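Local coordinates for devB protein (Vibrio cholerae O1 biovar eltor str. N16961, PDB 1Y89) that probably hydrolyses 6-phosphogluconolactone to 6-phosphogluconate in the pentose phosphate pathway, at residues N3-P8 with E226-S231; P130-I135 with A178-A183; K185-L190 with A216-T221. All coordinates share one frame; numbering follows the deposited sequence.

Overall arrangement
All three interactions converge on one mixed sheet, in which strands 2-7, 224-230, 186-191 and 134-137 are successive parallel neighbours. Interaction 1 joins the first two strands and lets the N-terminal strand pair with the C-terminal one, so interactions 2 and 3 are nested inside the long loop it closes. Those two follow each other along the chain, and their centres are about 9 Å apart; the centre of interaction 1 lies about 14 Å from that of interaction 3 and about 21 Å from that of interaction 2. W134, S188 and E226 link them through S188 OG, which bonds to both neighbours. The series thus runs from the subunit interface at strand 2-7 into the buried interior.

Interaction 1 (N3-P8 with E226-S231); sequences NHKIFP and EWYLDS
K5 and Y228 lie side by side and point the same way from the sheet, and the lysine's aliphatic chain rests over one face of the tyrosine ring, toward its rim. This is a CH-pi contact, with K5 CD 4.1 Å from the centroid of the Y228 ring. The lysine is extended as far as CE, and this straight run carries its methylenes to the phenol end, where K5 CE comes within 3.8 Å of Y228 OH. F7 meets the same tyrosine from further along the strand. Its ring plane is turned 23° from that of Y228, but the two rings are slid apart and barely overlap, touching at F7 CE1 and Y228 CD2 (3.5 Å). F7 also presents its ring edge to L229 O, while helix 10-25 packs against it through A12, V13 and S16.

Strands 3-7 and 226-230 run parallel, the pairing of the parallel part of this mixed sheet, consistent with a Rossmann-like alpha/beta fold. W227 bonds through both its backbone groups, W227 N to N3 O at 2.9 Å and W227 O to K5 N at 2.8 Å, and K5 O and F7 N continue the alternation with L229. Strand 2-7 is outermost within its own chain, yet N3 to I6 pair antiparallel with a strand of the second subunit, so the sheet continues across the interface.

On the other face W227 lies near H4, its five-membered ring slid off the imidazole with centroids 5.3 Å apart, and stacks instead on Y189. Back on the face of K5, N3 ND2 donates to E226 OE2 at 3.1 Å, reaching the anti side of the carboxylate 30° out of its plane. The other oxygen, OE1, is engaged by R186 and S188.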
# COMPACT_ATOMS: atom_id res chain seq x y z
N ASN A 3 5.83 2.42 -0.41
CA ASN A 3 4.58 2.06 0.24
C ASN A 3 4.86 1.76 1.72
O ASN A 3 5.68 0.91 2.03
CB ASN A 3 4.04 0.83 -0.50
CG ASN A 3 2.63 0.46 -0.15
OD1 ASN A 3 1.87 1.24 0.44
ND2 ASN A 3 2.24 -0.74 -0.57
N HIS A 4 4.26 2.52 2.63
CA HIS A 4 4.36 2.22 4.06
C HIS A 4 3.01 1.73 4.54
O HIS A 4 1.95 2.38 4.29
CB HIS A 4 4.64 3.49 4.89
CG HIS A 4 5.88 4.23 4.52
ND1 HIS A 4 6.04 4.87 3.30
CD2 HIS A 4 6.98 4.55 5.25
CE1 HIS A 4 7.21 5.49 3.28
NE2 HIS A 4 7.79 5.32 4.46
N LYS A 5 3.02 0.61 5.25
CA LYS A 5 1.79 0.05 5.79
C LYS A 5 1.93 -0.12 7.29
O LYS A 5 2.91 -0.69 7.76
CB LYS A 5 1.50 -1.30 5.14
CG LYS A 5 1.43 -1.27 3.63
CD LYS A 5 0.89 -2.60 3.11
CE LYS A 5 0.50 -2.50 1.65
NZ LYS A 5 -0.82 -3.15 1.50
N ILE A 6 0.96 0.38 8.05
CA ILE A 6 0.93 0.18 9.52
C ILE A 6 -0.33 -0.61 9.85
O ILE A 6 -1.44 -0.17 9.56
CB ILE A 6 0.97 1.53 10.28
CG1 ILE A 6 2.20 2.39 9.85
CG2 ILE A 6 0.92 1.31 11.84
CD1 ILE A 6 2.16 3.81 10.39
N PHE A 7 -0.13 -1.80 10.39
CA PHE A 7 -1.18 -2.76 10.73
C PHE A 7 -1.37 -2.76 12.22
O PHE A 7 -0.43 -2.49 12.97
CB PHE A 7 -0.76 -4.18 10.32
CG PHE A 7 -0.62 -4.39 8.82
CD1 PHE A 7 0.58 -4.11 8.17
CD2 PHE A 7 -1.70 -4.89 8.07
CE1 PHE A 7 0.70 -4.32 6.78
CE2 PHE A 7 -1.58 -5.08 6.69
CZ PHE A 7 -0.39 -4.81 6.06
N PRO A 8 -2.57 -3.13 12.66
CA PRO A 8 -2.86 -3.07 14.09
C PRO A 8 -2.21 -4.21 14.91
O PRO A 8 -2.04 -4.08 16.11
CB PRO A 8 -4.40 -3.17 14.13
CG PRO A 8 -4.73 -4.06 12.92
CD PRO A 8 -3.73 -3.61 11.85
N GLU A 226 8.70 -1.28 0.20
CA GLU A 226 7.66 -1.23 1.22
C GLU A 226 8.22 -1.35 2.60
O GLU A 226 9.21 -2.08 2.84
CB GLU A 226 6.66 -2.37 1.01
CG GLU A 226 6.09 -2.38 -0.37
CD GLU A 226 5.12 -3.49 -0.61
OE1 GLU A 226 5.43 -4.67 -0.30
OE2 GLU A 226 4.03 -3.16 -1.11
N TRP A 227 7.53 -0.70 3.53
CA TRP A 227 7.77 -0.86 4.95
C TRP A 227 6.47 -1.37 5.58
O TRP A 227 5.43 -0.69 5.51
CB TRP A 227 8.18 0.48 5.57
CG TRP A 227 9.54 0.92 5.06
CD1 TRP A 227 9.82 1.52 3.88
CD2 TRP A 227 10.78 0.69 5.71
NE1 TRP A 227 11.19 1.71 3.76
CE2 TRP A 227 11.79 1.21 4.88
CE3 TRP A 227 11.14 0.11 6.93
CZ2 TRP A 227 13.15 1.16 5.22
CZ3 TRP A 227 12.50 0.07 7.28
CH2 TRP A 227 13.47 0.58 6.42
N TYR A 228 6.51 -2.56 6.16
CA TYR A 228 5.34 -3.15 6.84
C TYR A 228 5.61 -3.04 8.34
O TYR A 228 6.56 -3.65 8.83
CB TYR A 228 5.23 -4.66 6.50
CG TYR A 228 4.55 -4.96 5.17
CD1 TYR A 228 5.04 -4.47 3.98
CD2 TYR A 228 3.41 -5.76 5.12
CE1 TYR A 228 4.40 -4.73 2.78
CE2 TYR A 228 2.76 -6.03 3.94
CZ TYR A 228 3.26 -5.50 2.76
OH TYR A 228 2.60 -5.72 1.58
N LEU A 229 4.80 -2.25 9.05
CA LEU A 229 5.02 -2.11 10.49
C LEU A 229 3.76 -2.53 11.22
O LEU A 229 2.66 -2.49 10.66
CB LEU A 229 5.28 -0.63 10.86
CG LEU A 229 6.36 0.18 10.11
CD1 LEU A 229 6.50 1.53 10.80
CD2 LEU A 229 7.70 -0.47 10.00
N ASP A 230 3.91 -2.89 12.50
CA ASP A 230 2.76 -2.94 13.37
C ASP A 230 2.74 -1.68 14.22
O ASP A 230 3.69 -0.87 14.15
CB ASP A 230 2.72 -4.24 14.21
CG ASP A 230 3.92 -4.41 15.14
OD1 ASP A 230 4.90 -3.63 15.07
OD2 ASP A 230 3.88 -5.35 15.95
N SER A 231 1.65 -1.48 14.97
CA SER A 231 1.48 -0.31 15.79
C SER A 231 2.67 -0.13 16.71
O SER A 231 3.18 0.98 16.86
CB SER A 231 0.19 -0.42 16.63
OG SER A 231 -0.90 -0.27 15.74

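Interaction 2 (P130-I135 with A178-A183); sequences PVFDWI and AKVLQA
A buried, mainly apolar contact with one water at its heart sets helix 178-183 against the segment that leads into strand 134-137. No direct hydrogen bond crosses it. The water does that work: it donates to P130 O (2.7 Å) and to V180 O (2.8 Å) and accepts from F132 N (2.9 Å), so that both its protons are spent on carbonyls and three buried backbone groups are satisfied at once. It sits at the edge of the F132 ring, in the ring plane.

The helix belongs to the alpha/beta architecture of the family; it comes just before strand 186-191, the parallel neighbour of 134-137, and packs on the sheet through I135 of strand 134-137. V180 and F132 cross obliquely, V180 CG1 approaching F132 CD1 at 3.9 Å. With CG1 anti to the carbonyl carbon (chi1 -57°) and the chain extended beyond it, I135 sends CD1 toward the helix, 3.9 Å from L181 CA. The same methyl meets L181 CD1, whose side chain starts away from the strand but turns back at its end. At A183, V131 CG1 lies 3.5 Å from A183 O, and A183 CB approaches P130 O.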
# COMPACT_ATOMS: atom_id res chain seq x y z
N PRO A 130 19.38 -10.78 -12.03
CA PRO A 130 18.08 -11.44 -11.82
C PRO A 130 17.11 -10.47 -11.16
O PRO A 130 17.46 -9.78 -10.17
CB PRO A 130 18.41 -12.58 -10.85
CG PRO A 130 19.76 -12.28 -10.30
CD PRO A 130 20.47 -11.52 -11.36
N VAL A 131 15.89 -10.45 -11.70
CA VAL A 131 14.86 -9.55 -11.20
C VAL A 131 13.86 -10.36 -10.33
O VAL A 131 13.04 -11.12 -10.83
CB VAL A 131 14.17 -8.82 -12.36
CG1 VAL A 131 12.95 -7.98 -11.84
CG2 VAL A 131 15.20 -7.95 -13.14
N PHE A 132 13.98 -10.24 -9.01
CA PHE A 132 13.04 -10.90 -8.13
C PHE A 132 11.68 -10.25 -8.23
O PHE A 132 11.55 -9.02 -8.37
CB PHE A 132 13.54 -10.92 -6.67
CG PHE A 132 14.49 -12.07 -6.40
CD1 PHE A 132 15.82 -12.01 -6.82
CD2 PHE A 132 14.02 -13.24 -5.81
CE1 PHE A 132 16.69 -13.09 -6.63
CE2 PHE A 132 14.86 -14.35 -5.60
CZ PHE A 132 16.18 -14.28 -5.99
N ASP A 133 10.66 -11.09 -8.16
CA ASP A 133 9.28 -10.59 -8.07
C ASP A 133 9.04 -9.96 -6.71
O ASP A 133 8.32 -8.96 -6.61
CB ASP A 133 8.27 -11.71 -8.33
CG ASP A 133 8.34 -12.22 -9.75
OD1 ASP A 133 7.77 -11.55 -10.64
OD2 ASP A 133 8.99 -13.25 -9.97
N TRP A 134 9.67 -10.52 -5.67
CA TRP A 134 9.40 -10.08 -4.31
C TRP A 134 10.52 -10.50 -3.39
O TRP A 134 10.91 -11.69 -3.36
CB TRP A 134 8.10 -10.72 -3.81
CG TRP A 134 7.49 -10.05 -2.57
CD1 TRP A 134 7.83 -8.83 -2.02
CD2 TRP A 134 6.40 -10.56 -1.79
NE1 TRP A 134 7.02 -8.56 -0.94
CE2 TRP A 134 6.12 -9.60 -0.78
CE3 TRP A 134 5.64 -11.74 -1.85
CZ2 TRP A 134 5.08 -9.78 0.17
CZ3 TRP A 134 4.60 -11.92 -0.91
CH2 TRP A 134 4.34 -10.94 0.09
N ILE A 135 11.04 -9.55 -2.63
CA ILE A 135 12.06 -9.87 -1.64
C ILE A 135 11.52 -9.40 -0.30
O ILE A 135 11.20 -8.19 -0.13
CB ILE A 135 13.43 -9.18 -1.97
CG1 ILE A 135 13.92 -9.60 -3.39
CG2 ILE A 135 14.49 -9.50 -0.89
CD1 ILE A 135 15.30 -8.99 -3.78
N ALA A 178 23.55 -5.69 -2.43
CA ALA A 178 22.58 -4.58 -2.56
C ALA A 178 21.99 -4.51 -3.99
O ALA A 178 20.80 -4.22 -4.18
CB ALA A 178 23.24 -3.25 -2.20
N LYS A 179 22.84 -4.78 -4.97
CA LYS A 179 22.45 -4.73 -6.37
C LYS A 179 21.25 -5.61 -6.69
O LYS A 179 20.35 -5.21 -7.45
CB LYS A 179 23.65 -5.20 -7.20
CG LYS A 179 23.39 -5.38 -8.65
CD LYS A 179 24.75 -5.79 -9.29
CE LYS A 179 24.62 -5.91 -10.76
NZ LYS A 179 25.97 -6.11 -11.45
N VAL A 180 21.22 -6.82 -6.13
CA VAL A 180 20.07 -7.69 -6.37
C VAL A 180 18.79 -7.12 -5.72
O VAL A 180 17.68 -7.12 -6.31
CB VAL A 180 20.35 -9.13 -5.87
CG1 VAL A 180 19.12 -10.02 -6.05
CG2 VAL A 180 21.61 -9.70 -6.63
N LEU A 181 18.91 -6.64 -4.48
CA LEU A 181 17.74 -5.98 -3.86
C LEU A 181 17.21 -4.79 -4.65
O LEU A 181 16.00 -4.64 -4.82
CB LEU A 181 18.05 -5.54 -2.41
CG LEU A 181 17.98 -6.56 -1.30
CD1 LEU A 181 18.67 -7.90 -1.63
CD2 LEU A 181 18.58 -5.93 0.04
N GLN A 182 18.12 -3.95 -5.13
CA GLN A 182 17.77 -2.78 -5.91
C GLN A 182 17.10 -3.13 -7.26
O GLN A 182 16.27 -2.37 -7.76
CB GLN A 182 19.03 -1.93 -6.13
CG GLN A 182 19.59 -1.28 -4.85
CD GLN A 182 21.04 -0.79 -5.01
OE1 GLN A 182 21.81 -1.34 -5.80
NE2 GLN A 182 21.43 0.22 -4.22
N ALA A 183 17.46 -4.28 -7.83
CA ALA A 183 16.88 -4.72 -9.11
C ALA A 183 15.50 -5.37 -9.03
O ALA A 183 14.85 -5.62 -10.06
CB ALA A 183 17.87 -5.65 -9.83
O HOH W 1 16.24 -8.74 -8.03

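Interaction 3 (K185-L190 with A216-T221); sequences KRISYL and AKIHST
Y189 OH reaches across to I218 O, and this 2.9 Å hydrogen bond, donated by the phenol, marks the tight end of the contact. The donor stands above the carbonyl plane, 36° out of it, so the bond does not follow a lone pair, although the oxygen itself lies at the edge of the tyrosine ring and near its plane. The two side chains cross at about a right angle, and I218 CB lies 3.5 Å from Y189 OH. I218 is the first residue to leave helical geometry after helix 214-217, and the tyrosine thus ties down a backbone carbonyl where the chain departs from the helix.

I187 fills in beside it. Its CG1 occupies the crowded position between backbone N and carbonyl carbon (chi1 73°), and with the chain extended beyond that, CD1 slots against the backbone of the opposing segment. I187 CD1 lies 3.8 Å from S220 N and touches I218 O and H219 CA as well.

Toward K185 the contact thins out. K185 O and S220 OG are 4.2 Å apart. S220, though buried, bonds through OG to A184 O and G223 N, and K185 NZ forms a salt bridge to D133. K185 is exposed at this end, and H219, though its backbone meets I187 CD1, is exposed too and starts its side chain away from the strand.

The buried end lies among neighbouring strands and a helix: strand 186-191 runs between strands 224-230 and 134-137, I187 packs on I135 and L137, and I218 reaches A178 and L181 of helix 178-183.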
# COMPACT_ATOMS: atom_id res chain seq x y z
N LYS A 185 11.47 -6.24 -8.32
CA LYS A 185 10.23 -5.51 -8.62
C LYS A 185 9.62 -4.91 -7.35
O LYS A 185 8.92 -3.89 -7.40
CB LYS A 185 9.22 -6.43 -9.29
CG LYS A 185 9.68 -6.88 -10.69
CD LYS A 185 8.72 -7.93 -11.21
CE LYS A 185 9.25 -8.66 -12.50
NZ LYS A 185 8.37 -9.85 -12.90
N ARG A 186 9.89 -5.56 -6.22
CA ARG A 186 9.22 -5.26 -4.97
C ARG A 186 10.06 -5.77 -3.83
O ARG A 186 10.45 -6.95 -3.82
CB ARG A 186 7.83 -5.93 -4.95
CG ARG A 186 7.07 -5.74 -3.61
CD ARG A 186 5.77 -6.54 -3.67
NE ARG A 186 4.97 -6.34 -2.44
CZ ARG A 186 3.92 -7.07 -2.10
NH1 ARG A 186 3.52 -8.08 -2.88
NH2 ARG A 186 3.30 -6.80 -0.95
N ILE A 187 10.40 -4.90 -2.88
CA ILE A 187 11.08 -5.35 -1.67
C ILE A 187 10.29 -4.81 -0.50
O ILE A 187 9.73 -3.72 -0.58
CB ILE A 187 12.60 -4.93 -1.60
CG1 ILE A 187 12.74 -3.42 -1.31
CG2 ILE A 187 13.36 -5.30 -2.94
CD1 ILE A 187 14.25 -2.91 -1.17
N SER A 188 10.22 -5.60 0.57
CA SER A 188 9.33 -5.29 1.67
C SER A 188 10.06 -5.52 2.96
O SER A 188 10.36 -6.67 3.29
CB SER A 188 8.05 -6.17 1.65
OG SER A 188 7.40 -6.15 0.38
N TYR A 189 10.34 -4.44 3.68
CA TYR A 189 10.99 -4.52 4.99
C TYR A 189 9.93 -4.78 6.04
O TYR A 189 8.97 -4.01 6.15
CB TYR A 189 11.69 -3.20 5.31
CG TYR A 189 12.89 -2.92 4.43
CD1 TYR A 189 14.10 -3.59 4.66
CD2 TYR A 189 12.83 -1.94 3.41
CE1 TYR A 189 15.22 -3.35 3.89
CE2 TYR A 189 13.96 -1.68 2.60
CZ TYR A 189 15.15 -2.38 2.86
OH TYR A 189 16.28 -2.16 2.11
N LEU A 190 10.06 -5.91 6.75
CA LEU A 190 9.03 -6.38 7.67
C LEU A 190 9.57 -6.07 9.06
O LEU A 190 10.53 -6.71 9.53
CB LEU A 190 8.78 -7.88 7.50
CG LEU A 190 8.51 -8.36 6.06
CD1 LEU A 190 8.24 -9.90 6.05
CD2 LEU A 190 7.33 -7.54 5.41
N ALA A 216 18.05 1.72 5.42
CA ALA A 216 17.71 3.11 5.00
C ALA A 216 18.17 3.45 3.57
O ALA A 216 17.55 4.29 2.89
CB ALA A 216 18.31 4.12 5.97
N LYS A 217 19.24 2.81 3.11
CA LYS A 217 19.89 3.12 1.83
C LYS A 217 19.44 2.29 0.63
O LYS A 217 19.64 2.69 -0.52
CB LYS A 217 21.42 2.94 1.97
CG LYS A 217 22.06 3.91 2.93
CD LYS A 217 23.57 3.72 2.92
CE LYS A 217 24.22 4.37 4.14
NZ LYS A 217 24.15 5.85 4.04
N ILE A 218 18.87 1.12 0.89
CA ILE A 218 18.60 0.18 -0.19
C ILE A 218 17.13 0.25 -0.57
O ILE A 218 16.25 0.02 0.27
CB ILE A 218 19.05 -1.27 0.22
CG1 ILE A 218 20.59 -1.34 0.25
CG2 ILE A 218 18.52 -2.31 -0.79
CD1 ILE A 218 21.15 -2.61 0.96
N HIS A 219 16.85 0.61 -1.81
CA HIS A 219 15.45 0.58 -2.28
C HIS A 219 15.41 0.01 -3.69
O HIS A 219 16.41 0.05 -4.44
CB HIS A 219 14.81 1.99 -2.25
CG HIS A 219 15.62 3.04 -2.94
ND1 HIS A 219 16.55 3.82 -2.27
CD2 HIS A 219 15.66 3.43 -4.24
CE1 HIS A 219 17.14 4.63 -3.14
NE2 HIS A 219 16.62 4.41 -4.34
N SER A 220 14.25 -0.51 -4.07
CA SER A 220 14.07 -0.90 -5.47
C SER A 220 14.26 0.33 -6.35
O SER A 220 13.58 1.38 -6.16
CB SER A 220 12.67 -1.45 -5.68
OG SER A 220 12.48 -1.74 -7.05
N THR A 221 15.16 0.23 -7.33
CA THR A 221 15.43 1.34 -8.25
C THR A 221 14.20 1.75 -9.07
O THR A 221 13.89 2.93 -9.13
CB THR A 221 16.57 0.99 -9.26
OG1 THR A 221 17.67 0.43 -8.52
CG2 THR A 221 17.04 2.25 -10.06